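Local coordinates for hypothetical protein Atu1540 (PDB 2HWJ) that is of unknown function but belongs to a family of putative ParB-like nucleases, in the ParB/sulfiredoxin clan, at residues 17-27 and 123-134; 50-60 and 83-94. One frame throughout, in Å; residues are numbered along the deposited sequence.

Interaction 1: 17-27 and 123-134; sequences LRPTQIAVGFR and DIPKNIHDLEDD
Ile22 lies across Ile124 and Pro125 at roughly a right angle, its CG1 3.7 Å from Ile124 CD1 and 4.0 Å from Pro125 CD. CG2 leaves in another direction, anti to the backbone N, and runs beside the Glu132 side chain, whose OE2 is held by the backbone N of Ala114. A beta-branched residue suits this place because its two arms serve two parts of 123-134 at once. Pro19, the second large contributor, sets its ring against the Pro125-Ile128 backbone, with CB 4.0 Å from Pro125 CG and CG 4.3 Å from Ile128 CD1. A proline suits the place, since its ring offers apolar carbons to that backbone and has no N-H to satisfy there. The segments then pair as a two-stranded parallel sheet, 23-24 beside 132-133, separate from the main sheet of the chain. Glu132 bonds on either side of Ala23: its N donates to Ile22 O (2.9 Å, 173°), in the carbonyl plane, while its O accepts from Val24 N. Leu131, just before the strand, crosses the Val24 side chain at about a right angle, with CB near Val24 CG2, while its CD2 lies against the backbone at Gln21 and Ile22. Beyond the pairing, Asp133 and Phe26 stack. A short acid suits this spot: its CB sits over one face of the ring, 3.5 Å from the centroid, in a CH-pi contact, and its carboxylate lies 10° from parallel with the ring. With Asp133 CG anti to the backbone N (chi1 176°), Phe26 N, in the first turn of helix 26-37, donates to Asp133 OD1 at 2.8 Å, approaching from above the carboxylate plane.

Interaction 2: 50-60 and 83-94; sequences NHIVPVVAGPK and VLTSEVAKFSHL
Two neighbouring parallel strands of the mixed four-stranded sheet, 52-57 and 82-90, make this contact. Val53 uses both its backbone groups: N donates to Leu84 O and O accepts from Ser86 N at 3.1 Å. The Val55 N bond to Ser86 O is weak, whereas Val88 N reaches Val55 O at 3.0 Å and 173°. Pro54, between Val53 and Val55, suits its place because strand 82-90 asks no N-H of that residue. Past Val55 the register slips by one residue in a beta bulge at Val88 and Ala89, so Ala57 N bonds to Ala89 O and Ala57 O accepts from Phe91 N. The connection between the two parallel strands first makes strand 63-65, antiparallel on the other edge of 52-57, and then helix 69-77. On one face Val55 CG2 meets Thr85 CG2 at 3.9 Å; the Thr85 hydroxyl is taken by Ser10 of strand 9-13, leaving the methyl for the valine. Farther along that face, the small Ala57 leaves room for the extended Glu87 chain, whose OE2 lies near Ala57 CB and whose OE1 makes a long salt bridge with Lys90 NZ (3.7 Å). Val56 faces the other way and divides its branches: CG2, anti to the carbonyl carbon, packs on Ala89 CB at 3.9 Å, and CG1 approaches the Phe91 ring obliquely at CD2. Met103 of helix 96-105 touches both Val56 and Phe91, while Ile52 and Leu84 at the other end pack against Arg8 and Leu9 of a second subunit.

Overall arrangement
The two contacts lie within the same ParB-like nuclease region, their centres about 17 Å apart, and are nested along the chain: 17-27 comes first, then 50-60 and 83-94, and 123-134 closes the loop. Interaction 2 belongs to the main mixed sheet and interaction 1 to the separate two-stranded parallel sheet, with helix 26-37 leading from one to the other. They touch at Leu17, whose CD2 packs 3.8 Å from Val55 CG2 and whose CD1 meets Val83. Strand 63-65 also joins them, since Leu65 contacts Leu17, Ile128 and Val53. Interaction 2 reaches two other subunits, whereas interaction 1 is made wholly within its own chain.

Interaction 1: 17-27 and 123-134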
loop_
_atom_site.group_PDB
_atom_site.type_symbol
_atom_site.label_atom_id
_atom_site.label_comp_id
_atom_site.label_asym_id
_atom_site.label_seq_id
_atom_site.Cartn_x
_atom_site.Cartn_y
_atom_site.Cartn_z
ATOM N N LEU A 17 -14.363 -22.150 -11.455
ATOM C CA LEU A 17 -13.665 -20.904 -11.222
ATOM C C LEU A 17 -13.292 -20.214 -12.461
ATOM O O LEU A 17 -12.763 -20.799 -13.387
ATOM C CB LEU A 17 -12.376 -21.079 -10.479
ATOM C CG LEU A 17 -12.535 -21.231 -8.994
ATOM C CD1 LEU A 17 -11.309 -21.989 -8.454
ATOM C CD2 LEU A 17 -12.648 -19.860 -8.412
ATOM N N ARG A 18 -13.490 -18.926 -12.459
ATOM C CA ARG A 18 -13.141 -18.186 -13.598
ATOM C C ARG A 18 -11.775 -17.537 -13.376
ATOM O O ARG A 18 -11.628 -16.741 -12.505
ATOM C CB ARG A 18 -14.253 -17.187 -13.858
ATOM C CG ARG A 18 -15.455 -17.882 -14.394
ATOM C CD ARG A 18 -15.636 -17.646 -15.858
ATOM N NE ARG A 18 -17.077 -17.541 -16.102
ATOM C CZ ARG A 18 -17.824 -18.408 -16.797
ATOM N NH1 ARG A 18 -17.274 -19.435 -17.458
ATOM N NH2 ARG A 18 -19.144 -18.211 -16.886
ATOM N N PRO A 19 -10.779 -17.882 -14.181
ATOM C CA PRO A 19 -9.432 -17.330 -14.136
ATOM C C PRO A 19 -9.395 -15.796 -14.193
ATOM O O PRO A 19 -10.364 -15.214 -14.669
ATOM C CB PRO A 19 -8.792 -17.842 -15.442
ATOM C CG PRO A 19 -9.524 -19.026 -15.787
ATOM C CD PRO A 19 -10.930 -18.917 -15.214
ATOM N N THR A 20 -8.273 -15.146 -13.800
ATOM C CA THR A 20 -8.204 -13.746 -14.081
ATOM C C THR A 20 -6.913 -13.381 -14.745
ATOM O O THR A 20 -6.495 -12.217 -14.768
ATOM C CB THR A 20 -8.559 -12.849 -12.778
ATOM O OG1 THR A 20 -7.611 -13.065 -11.748
ATOM C CG2 THR A 20 -10.000 -13.101 -12.215
ATOM N N GLN A 21 -6.258 -14.364 -15.336
ATOM C CA GLN A 21 -4.999 -14.174 -16.122
ATOM C C GLN A 21 -4.929 -15.234 -17.208
ATOM O O GLN A 21 -5.600 -16.278 -17.152
ATOM C CB GLN A 21 -3.755 -14.211 -15.217
ATOM C CG GLN A 21 -3.435 -15.551 -14.570
ATOM C CD GLN A 21 -2.409 -15.424 -13.488
ATOM O OE1 GLN A 21 -2.634 -14.683 -12.569
ATOM N NE2 GLN A 21 -1.294 -16.185 -13.550
ATOM N N ILE A 22 -4.116 -14.983 -18.214
ATOM C CA ILE A 22 -4.069 -15.793 -19.405
ATOM C C ILE A 22 -3.034 -16.875 -19.265
ATOM O O ILE A 22 -3.214 -17.957 -19.805
ATOM C CB ILE A 22 -3.799 -14.887 -20.587
ATOM C CG1 ILE A 22 -5.018 -14.006 -20.772
ATOM C CG2 ILE A 22 -3.666 -15.679 -21.842
ATOM C CD1 ILE A 22 -4.837 -12.928 -21.649
ATOM N N ALA A 23 -1.976 -16.629 -18.478
ATOM C CA ALA A 23 -0.811 -17.544 -18.489
ATOM C C ALA A 23 -0.275 -17.878 -17.128
ATOM O O ALA A 23 -0.548 -17.162 -16.197
ATOM C CB ALA A 23 0.295 -17.065 -19.434
ATOM N N VAL A 24 0.424 -19.010 -17.031
ATOM C CA VAL A 24 1.189 -19.400 -15.857
ATOM C C VAL A 24 2.397 -20.169 -16.378
ATOM O O VAL A 24 2.485 -20.483 -17.576
ATOM C CB VAL A 24 0.409 -20.368 -14.948
ATOM C CG1 VAL A 24 -0.725 -19.685 -14.216
ATOM C CG2 VAL A 24 -0.149 -21.600 -15.786
ATOM N N GLY A 25 3.327 -20.497 -15.489
ATOM C CA GLY A 25 4.546 -21.186 -15.858
ATOM C C GLY A 25 4.284 -22.628 -15.531
ATOM O O GLY A 25 4.145 -23.002 -14.379
ATOM N N PHE A 26 4.203 -23.461 -16.558
ATOM C CA PHE A 26 3.822 -24.818 -16.382
ATOM C C PHE A 26 4.864 -25.502 -15.592
ATOM O O PHE A 26 4.534 -26.449 -14.888
ATOM C CB PHE A 26 3.700 -25.472 -17.727
ATOM C CG PHE A 26 2.381 -25.264 -18.358
ATOM C CD1 PHE A 26 1.996 -26.039 -19.445
ATOM C CD2 PHE A 26 1.511 -24.259 -17.871
ATOM C CE1 PHE A 26 0.757 -25.817 -20.032
ATOM C CE2 PHE A 26 0.263 -24.028 -18.445
ATOM C CZ PHE A 26 -0.132 -24.786 -19.506
ATOM N N ARG A 27 6.123 -25.062 -15.683
ATOM C CA ARG A 27 7.148 -25.709 -14.854
ATOM C C ARG A 27 6.785 -25.602 -13.360
ATOM O O ARG A 27 6.966 -26.557 -12.617
ATOM C CB ARG A 27 8.555 -25.136 -15.107
ATOM C CG ARG A 27 9.601 -26.190 -15.360
ATOM C CD ARG A 27 11.030 -25.673 -15.253
ATOM N NE ARG A 27 11.396 -25.418 -13.860
ATOM C CZ ARG A 27 12.409 -26.010 -13.206
ATOM N NH1 ARG A 27 13.175 -26.916 -13.837
ATOM N NH2 ARG A 27 12.647 -25.685 -11.917
ATOM N N ASP A 123 -10.270 -12.026 -23.938
ATOM C CA ASP A 123 -9.284 -13.087 -24.205
ATOM C C ASP A 123 -8.926 -13.822 -22.926
ATOM O O ASP A 123 -8.262 -14.834 -23.043
ATOM C CB ASP A 123 -8.025 -12.576 -24.910
ATOM C CG ASP A 123 -8.290 -12.155 -26.379
ATOM O OD1 ASP A 123 -7.831 -11.056 -26.833
ATOM O OD2 ASP A 123 -8.955 -12.920 -27.114
ATOM N N ILE A 124 -9.367 -13.353 -21.725
ATOM C CA ILE A 124 -9.103 -14.129 -20.496
ATOM C C ILE A 124 -9.872 -15.450 -20.548
ATOM O O ILE A 124 -11.069 -15.395 -20.639
ATOM C CB ILE A 124 -9.534 -13.488 -19.177
ATOM C CG1 ILE A 124 -8.978 -12.069 -18.937
ATOM C CG2 ILE A 124 -9.202 -14.425 -18.006
ATOM C CD1 ILE A 124 -7.568 -11.959 -19.065
ATOM N N PRO A 125 -9.193 -16.617 -20.420
ATOM C CA PRO A 125 -9.842 -17.930 -20.454
ATOM C C PRO A 125 -10.933 -18.043 -19.426
ATOM O O PRO A 125 -10.753 -17.558 -18.336
ATOM C CB PRO A 125 -8.720 -18.902 -19.999
ATOM C CG PRO A 125 -7.735 -18.095 -19.300
ATOM C CD PRO A 125 -7.759 -16.770 -20.076
ATOM N N LYS A 126 -12.005 -18.729 -19.761
ATOM C CA LYS A 126 -13.079 -19.048 -18.850
ATOM C C LYS A 126 -12.838 -20.235 -17.971
ATOM O O LYS A 126 -13.258 -20.205 -16.858
ATOM C CB LYS A 126 -14.416 -19.205 -19.566
ATOM C CG LYS A 126 -14.897 -17.886 -20.231
ATOM C CD LYS A 126 -14.654 -17.988 -21.733
ATOM C CE LYS A 126 -14.086 -16.684 -22.283
ATOM N NZ LYS A 126 -15.043 -15.494 -22.232
ATOM N N ASN A 127 -12.128 -21.256 -18.413
ATOM C CA ASN A 127 -11.718 -22.321 -17.512
ATOM C C ASN A 127 -10.213 -22.315 -17.266
ATOM O O ASN A 127 -9.411 -22.035 -18.190
ATOM C CB ASN A 127 -12.068 -23.667 -18.106
ATOM C CG ASN A 127 -13.186 -23.575 -19.081
ATOM O OD1 ASN A 127 -14.362 -23.860 -18.744
ATOM N ND2 ASN A 127 -12.854 -23.166 -20.327
ATOM N N ILE A 128 -9.850 -22.651 -16.028
ATOM C CA ILE A 128 -8.501 -22.959 -15.606
ATOM C C ILE A 128 -7.761 -23.880 -16.597
ATOM O O ILE A 128 -6.669 -23.561 -17.022
ATOM C CB ILE A 128 -8.575 -23.658 -14.235
ATOM C CG1 ILE A 128 -9.187 -22.727 -13.168
ATOM C CG2 ILE A 128 -7.239 -24.035 -13.750
ATOM C CD1 ILE A 128 -8.186 -21.611 -12.685
ATOM N N HIS A 129 -8.348 -25.016 -16.972
ATOM C CA HIS A 129 -7.658 -25.915 -17.903
ATOM C C HIS A 129 -7.160 -25.215 -19.236
ATOM O O HIS A 129 -6.355 -25.775 -19.936
ATOM C CB HIS A 129 -8.439 -27.242 -18.079
ATOM C CG HIS A 129 -9.729 -27.141 -18.896
ATOM N ND1 HIS A 129 -9.800 -26.566 -20.163
ATOM C CD2 HIS A 129 -10.983 -27.634 -18.662
ATOM C CE1 HIS A 129 -11.032 -26.682 -20.655
ATOM N NE2 HIS A 129 -11.767 -27.331 -19.766
ATOM N N ASP A 130 -7.607 -23.976 -19.522
ATOM C CA ASP A 130 -7.126 -23.133 -20.652
ATOM C C ASP A 130 -5.968 -22.151 -20.371
ATOM O O ASP A 130 -5.568 -21.445 -21.212
ATOM C CB ASP A 130 -8.244 -22.247 -21.174
ATOM C CG ASP A 130 -9.368 -23.031 -21.870
ATOM O OD1 ASP A 130 -9.087 -24.079 -22.505
ATOM O OD2 ASP A 130 -10.540 -22.536 -21.779
ATOM N N LEU A 131 -5.434 -22.057 -19.184
ATOM C CA LEU A 131 -4.232 -21.278 -19.035
ATOM C C LEU A 131 -3.150 -21.675 -20.034
ATOM O O LEU A 131 -2.990 -22.826 -20.317
ATOM C CB LEU A 131 -3.763 -21.420 -17.620
ATOM C CG LEU A 131 -4.835 -20.695 -16.794
ATOM C CD1 LEU A 131 -4.612 -20.819 -15.298
ATOM C CD2 LEU A 131 -4.846 -19.193 -17.186
ATOM N N GLU A 132 -2.460 -20.671 -20.588
ATOM C CA GLU A 132 -1.300 -20.772 -21.474
ATOM C C GLU A 132 -0.022 -20.872 -20.669
ATOM O O GLU A 132 0.036 -20.412 -19.514
ATOM C CB GLU A 132 -1.187 -19.510 -22.296
ATOM C CG GLU A 132 -2.199 -19.426 -23.347
ATOM C CD GLU A 132 -2.152 -18.102 -24.153
ATOM O OE1 GLU A 132 -3.202 -17.754 -24.800
ATOM O OE2 GLU A 132 -1.078 -17.428 -24.173
ATOM N N ASP A 133 1.036 -21.413 -21.277
ATOM C CA ASP A 133 2.272 -21.649 -20.524
ATOM C C ASP A 133 3.131 -20.487 -20.781
ATOM O O ASP A 133 3.506 -20.304 -21.940
ATOM C CB ASP A 133 2.949 -22.927 -20.982
ATOM C CG ASP A 133 4.320 -23.193 -20.298
ATOM O OD1 ASP A 133 4.666 -22.698 -19.188
ATOM O OD2 ASP A 133 5.096 -23.972 -20.892
ATOM N N ASP A 134 3.436 -19.682 -19.745
ATOM C CA ASP A 134 4.481 -18.683 -19.939
ATOM C C ASP A 134 5.857 -19.124 -19.349
ATOM O O ASP A 134 6.113 -19.071 -18.163
ATOM C CB ASP A 134 4.033 -17.269 -19.640
ATOM C CG ASP A 134 5.209 -16.222 -19.656
ATOM O OD1 ASP A 134 6.352 -16.590 -20.090
ATOM O OD2 ASP A 134 5.005 -15.013 -19.217
HETATM O O HOH W 1 6.734 -23.074 -17.906
#

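Interaction 2: 50-60 and 83-94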
loop_
_atom_site.group_PDB
_atom_site.type_symbol
_atom_site.label_atom_id
_atom_site.label_comp_id
_atom_site.label_asym_id
_atom_site.label_seq_id
_atom_site.Cartn_x
_atom_site.Cartn_y
_atom_site.Cartn_z
ATOM N N ASN A 50 -6.711 -27.987 4.002
ATOM C CA ASN A 50 -6.535 -27.770 2.616
ATOM C C ASN A 50 -6.365 -26.323 2.326
ATOM O O ASN A 50 -6.569 -25.469 3.174
ATOM C CB ASN A 50 -7.753 -28.210 1.852
ATOM C CG ASN A 50 -8.261 -29.500 2.310
ATOM O OD1 ASN A 50 -9.454 -29.797 2.175
ATOM N ND2 ASN A 50 -7.372 -30.303 2.875
ATOM N N HIS A 51 -6.041 -26.084 1.069
ATOM C CA HIS A 51 -5.783 -24.765 0.563
ATOM C C HIS A 51 -7.091 -24.071 0.444
ATOM O O HIS A 51 -8.126 -24.700 0.181
ATOM C CB HIS A 51 -5.096 -24.833 -0.802
ATOM C CG HIS A 51 -3.946 -25.774 -0.809
ATOM N ND1 HIS A 51 -4.075 -27.100 -1.199
ATOM C CD2 HIS A 51 -2.675 -25.632 -0.344
ATOM C CE1 HIS A 51 -2.904 -27.705 -1.054
ATOM N NE2 HIS A 51 -2.048 -26.845 -0.517
ATOM N N ILE A 52 -7.004 -22.767 0.671
ATOM C CA ILE A 52 -8.084 -21.831 0.526
ATOM C C ILE A 52 -7.559 -20.874 -0.469
ATOM O O ILE A 52 -6.453 -20.421 -0.342
ATOM C CB ILE A 52 -8.262 -20.967 1.798
ATOM C CG1 ILE A 52 -7.650 -21.701 2.947
ATOM C CG2 ILE A 52 -9.743 -20.589 1.991
ATOM C CD1 ILE A 52 -8.238 -21.285 4.422
ATOM N N VAL A 53 -8.417 -20.396 -1.317
ATOM C CA VAL A 53 -7.983 -19.590 -2.384
ATOM C C VAL A 53 -8.905 -18.392 -2.379
ATOM O O VAL A 53 -10.081 -18.536 -2.109
ATOM C CB VAL A 53 -8.054 -20.566 -3.545
ATOM C CG1 VAL A 53 -9.003 -20.223 -4.644
ATOM C CG2 VAL A 53 -6.644 -21.053 -3.893
ATOM N N PRO A 54 -8.371 -17.182 -2.529
ATOM C CA PRO A 54 -9.259 -15.989 -2.447
ATOM C C PRO A 54 -9.988 -15.770 -3.749
ATOM O O PRO A 54 -9.492 -16.075 -4.814
ATOM C CB PRO A 54 -8.263 -14.854 -2.268
ATOM C CG PRO A 54 -7.121 -15.221 -2.979
ATOM C CD PRO A 54 -6.982 -16.778 -2.795
ATOM N N VAL A 55 -11.124 -15.147 -3.712
ATOM C CA VAL A 55 -12.022 -15.135 -4.876
ATOM C C VAL A 55 -12.912 -13.879 -4.810
ATOM O O VAL A 55 -13.028 -13.256 -3.773
ATOM C CB VAL A 55 -12.869 -16.371 -4.672
ATOM C CG1 VAL A 55 -14.380 -16.087 -4.728
ATOM C CG2 VAL A 55 -12.322 -17.592 -5.414
ATOM N N VAL A 56 -13.528 -13.476 -5.904
ATOM C CA VAL A 56 -14.332 -12.263 -5.924
ATOM C C VAL A 56 -15.633 -12.685 -6.519
ATOM O O VAL A 56 -15.667 -13.465 -7.413
ATOM C CB VAL A 56 -13.595 -11.210 -6.836
ATOM C CG1 VAL A 56 -14.538 -10.312 -7.571
ATOM C CG2 VAL A 56 -12.704 -10.353 -6.031
ATOM N N ALA A 57 -16.743 -12.172 -6.090
ATOM C CA ALA A 57 -17.976 -12.645 -6.696
ATOM C C ALA A 57 -18.230 -11.726 -7.887
ATOM O O ALA A 57 -18.235 -10.525 -7.724
ATOM C CB ALA A 57 -19.154 -12.658 -5.690
ATOM N N GLY A 58 -18.407 -12.306 -9.084
ATOM C CA GLY A 58 -18.685 -11.547 -10.277
ATOM C C GLY A 58 -20.101 -11.697 -10.677
ATOM O O GLY A 58 -20.903 -12.208 -9.948
ATOM N N PRO A 59 -20.397 -11.289 -11.890
ATOM C CA PRO A 59 -21.701 -11.250 -12.513
ATOM C C PRO A 59 -22.290 -12.635 -12.589
ATOM O O PRO A 59 -21.539 -13.601 -12.627
ATOM C CB PRO A 59 -21.401 -10.800 -13.906
ATOM C CG PRO A 59 -20.137 -10.130 -13.794
ATOM C CD PRO A 59 -19.331 -10.875 -12.800
ATOM N N LYS A 60 -23.631 -12.735 -12.605
ATOM C CA LYS A 60 -24.318 -14.042 -12.520
ATOM C C LYS A 60 -23.773 -14.635 -11.293
ATOM O O LYS A 60 -23.348 -13.899 -10.384
ATOM C CB LYS A 60 -23.960 -14.907 -13.711
ATOM C CG LYS A 60 -24.330 -14.190 -14.996
ATOM C CD LYS A 60 -25.824 -13.806 -14.951
ATOM C CE LYS A 60 -26.116 -12.540 -15.789
ATOM N NZ LYS A 60 -26.190 -12.774 -17.315
ATOM N N VAL A 83 -12.117 -26.801 -4.322
ATOM C CA VAL A 83 -11.141 -26.124 -3.505
ATOM C C VAL A 83 -11.884 -25.154 -2.538
ATOM O O VAL A 83 -12.870 -24.564 -2.926
ATOM C CB VAL A 83 -10.103 -25.398 -4.373
ATOM C CG1 VAL A 83 -10.737 -24.231 -5.215
ATOM C CG2 VAL A 83 -8.998 -24.791 -3.505
ATOM N N LEU A 84 -11.427 -24.986 -1.300
ATOM C CA LEU A 84 -11.992 -23.982 -0.401
ATOM C C LEU A 84 -11.637 -22.617 -0.888
ATOM O O LEU A 84 -10.555 -22.426 -1.511
ATOM C CB LEU A 84 -11.358 -24.116 0.941
ATOM C CG LEU A 84 -11.548 -25.489 1.577
ATOM C CD1 LEU A 84 -10.916 -25.497 2.923
ATOM C CD2 LEU A 84 -13.044 -25.929 1.568
ATOM N N THR A 85 -12.518 -21.663 -0.639
ATOM C CA THR A 85 -12.370 -20.329 -1.169
ATOM C C THR A 85 -12.885 -19.380 -0.075
ATOM O O THR A 85 -13.618 -19.792 0.833
ATOM C CB THR A 85 -13.393 -20.061 -2.274
ATOM O OG1 THR A 85 -14.708 -20.380 -1.767
ATOM C CG2 THR A 85 -13.165 -20.866 -3.543
ATOM N N SER A 86 -12.537 -18.096 -0.201
ATOM C CA SER A 86 -13.015 -17.091 0.675
ATOM C C SER A 86 -13.273 -15.911 -0.220
ATOM O O SER A 86 -12.362 -15.447 -0.923
ATOM C CB SER A 86 -11.947 -16.703 1.656
ATOM O OG SER A 86 -12.508 -15.774 2.557
ATOM N N GLU A 87 -14.525 -15.477 -0.237
ATOM C CA GLU A 87 -14.921 -14.362 -0.999
ATOM C C GLU A 87 -14.364 -13.147 -0.275
ATOM O O GLU A 87 -14.687 -12.927 0.887
ATOM C CB GLU A 87 -16.459 -14.361 -1.094
ATOM C CG GLU A 87 -17.095 -13.172 -1.796
ATOM C CD GLU A 87 -18.675 -13.273 -1.895
ATOM O OE1 GLU A 87 -19.413 -12.433 -1.248
ATOM O OE2 GLU A 87 -19.166 -14.161 -2.654
ATOM N N VAL A 88 -13.539 -12.366 -0.973
ATOM C CA VAL A 88 -12.976 -11.131 -0.449
ATOM C C VAL A 88 -13.529 -9.845 -1.081
ATOM O O VAL A 88 -13.035 -8.742 -0.806
ATOM C CB VAL A 88 -11.453 -11.068 -0.599
ATOM C CG1 VAL A 88 -10.838 -12.180 0.159
ATOM C CG2 VAL A 88 -11.044 -11.101 -2.081
ATOM N N ALA A 89 -14.516 -9.968 -1.951
ATOM C CA ALA A 89 -15.147 -8.798 -2.517
ATOM C C ALA A 89 -16.280 -9.248 -3.365
ATOM O O ALA A 89 -16.280 -10.362 -3.906
ATOM C CB ALA A 89 -14.164 -7.996 -3.335
ATOM N N LYS A 90 -17.240 -8.354 -3.503
ATOM C CA LYS A 90 -18.537 -8.702 -4.073
ATOM C C LYS A 90 -18.846 -7.668 -5.126
ATOM O O LYS A 90 -19.153 -6.515 -4.794
ATOM C CB LYS A 90 -19.600 -8.696 -2.963
ATOM C CG LYS A 90 -20.624 -9.790 -3.126
ATOM C CD LYS A 90 -21.583 -9.926 -1.881
ATOM C CE LYS A 90 -22.759 -10.918 -2.193
ATOM N NZ LYS A 90 -22.449 -12.091 -3.247
ATOM N N PHE A 91 -18.744 -8.051 -6.387
ATOM C CA PHE A 91 -19.115 -7.177 -7.479
ATOM C C PHE A 91 -20.278 -7.719 -8.313
ATOM O O PHE A 91 -20.539 -7.262 -9.441
ATOM C CB PHE A 91 -17.946 -6.961 -8.419
ATOM C CG PHE A 91 -16.726 -6.464 -7.782
ATOM C CD1 PHE A 91 -16.739 -5.398 -6.947
ATOM C CD2 PHE A 91 -15.528 -7.066 -8.052
ATOM C CE1 PHE A 91 -15.591 -4.924 -6.339
ATOM C CE2 PHE A 91 -14.346 -6.586 -7.463
ATOM C CZ PHE A 91 -14.405 -5.491 -6.579
ATOM N N SER A 92 -21.007 -8.658 -7.765
ATOM C CA SER A 92 -22.056 -9.278 -8.505
ATOM C C SER A 92 -23.180 -8.316 -8.736
ATOM O O SER A 92 -24.058 -8.644 -9.403
ATOM C CB SER A 92 -22.549 -10.508 -7.765
ATOM O OG SER A 92 -22.849 -10.083 -6.445
ATOM N N HIS A 93 -23.209 -7.113 -8.255
ATOM C CA HIS A 93 -24.257 -6.198 -8.815
ATOM C C HIS A 93 -23.847 -5.653 -10.203
ATOM O O HIS A 93 -24.643 -5.065 -10.885
ATOM C CB HIS A 93 -24.625 -5.044 -7.875
ATOM C CG HIS A 93 -23.454 -4.252 -7.452
ATOM N ND1 HIS A 93 -22.387 -4.815 -6.788
ATOM C CD2 HIS A 93 -23.120 -2.949 -7.663
ATOM C CE1 HIS A 93 -21.454 -3.889 -6.590
ATOM N NE2 HIS A 93 -21.879 -2.741 -7.099
ATOM N N LEU A 94 -22.610 -5.803 -10.619
ATOM C CA LEU A 94 -22.233 -5.217 -11.913
ATOM C C LEU A 94 -22.571 -6.077 -13.156
ATOM O O LEU A 94 -22.485 -7.324 -13.113
ATOM C CB LEU A 94 -20.719 -4.893 -11.921
ATOM C CG LEU A 94 -20.270 -4.074 -10.710
ATOM C CD1 LEU A 94 -18.808 -3.747 -10.688
ATOM C CD2 LEU A 94 -21.079 -2.776 -10.548
#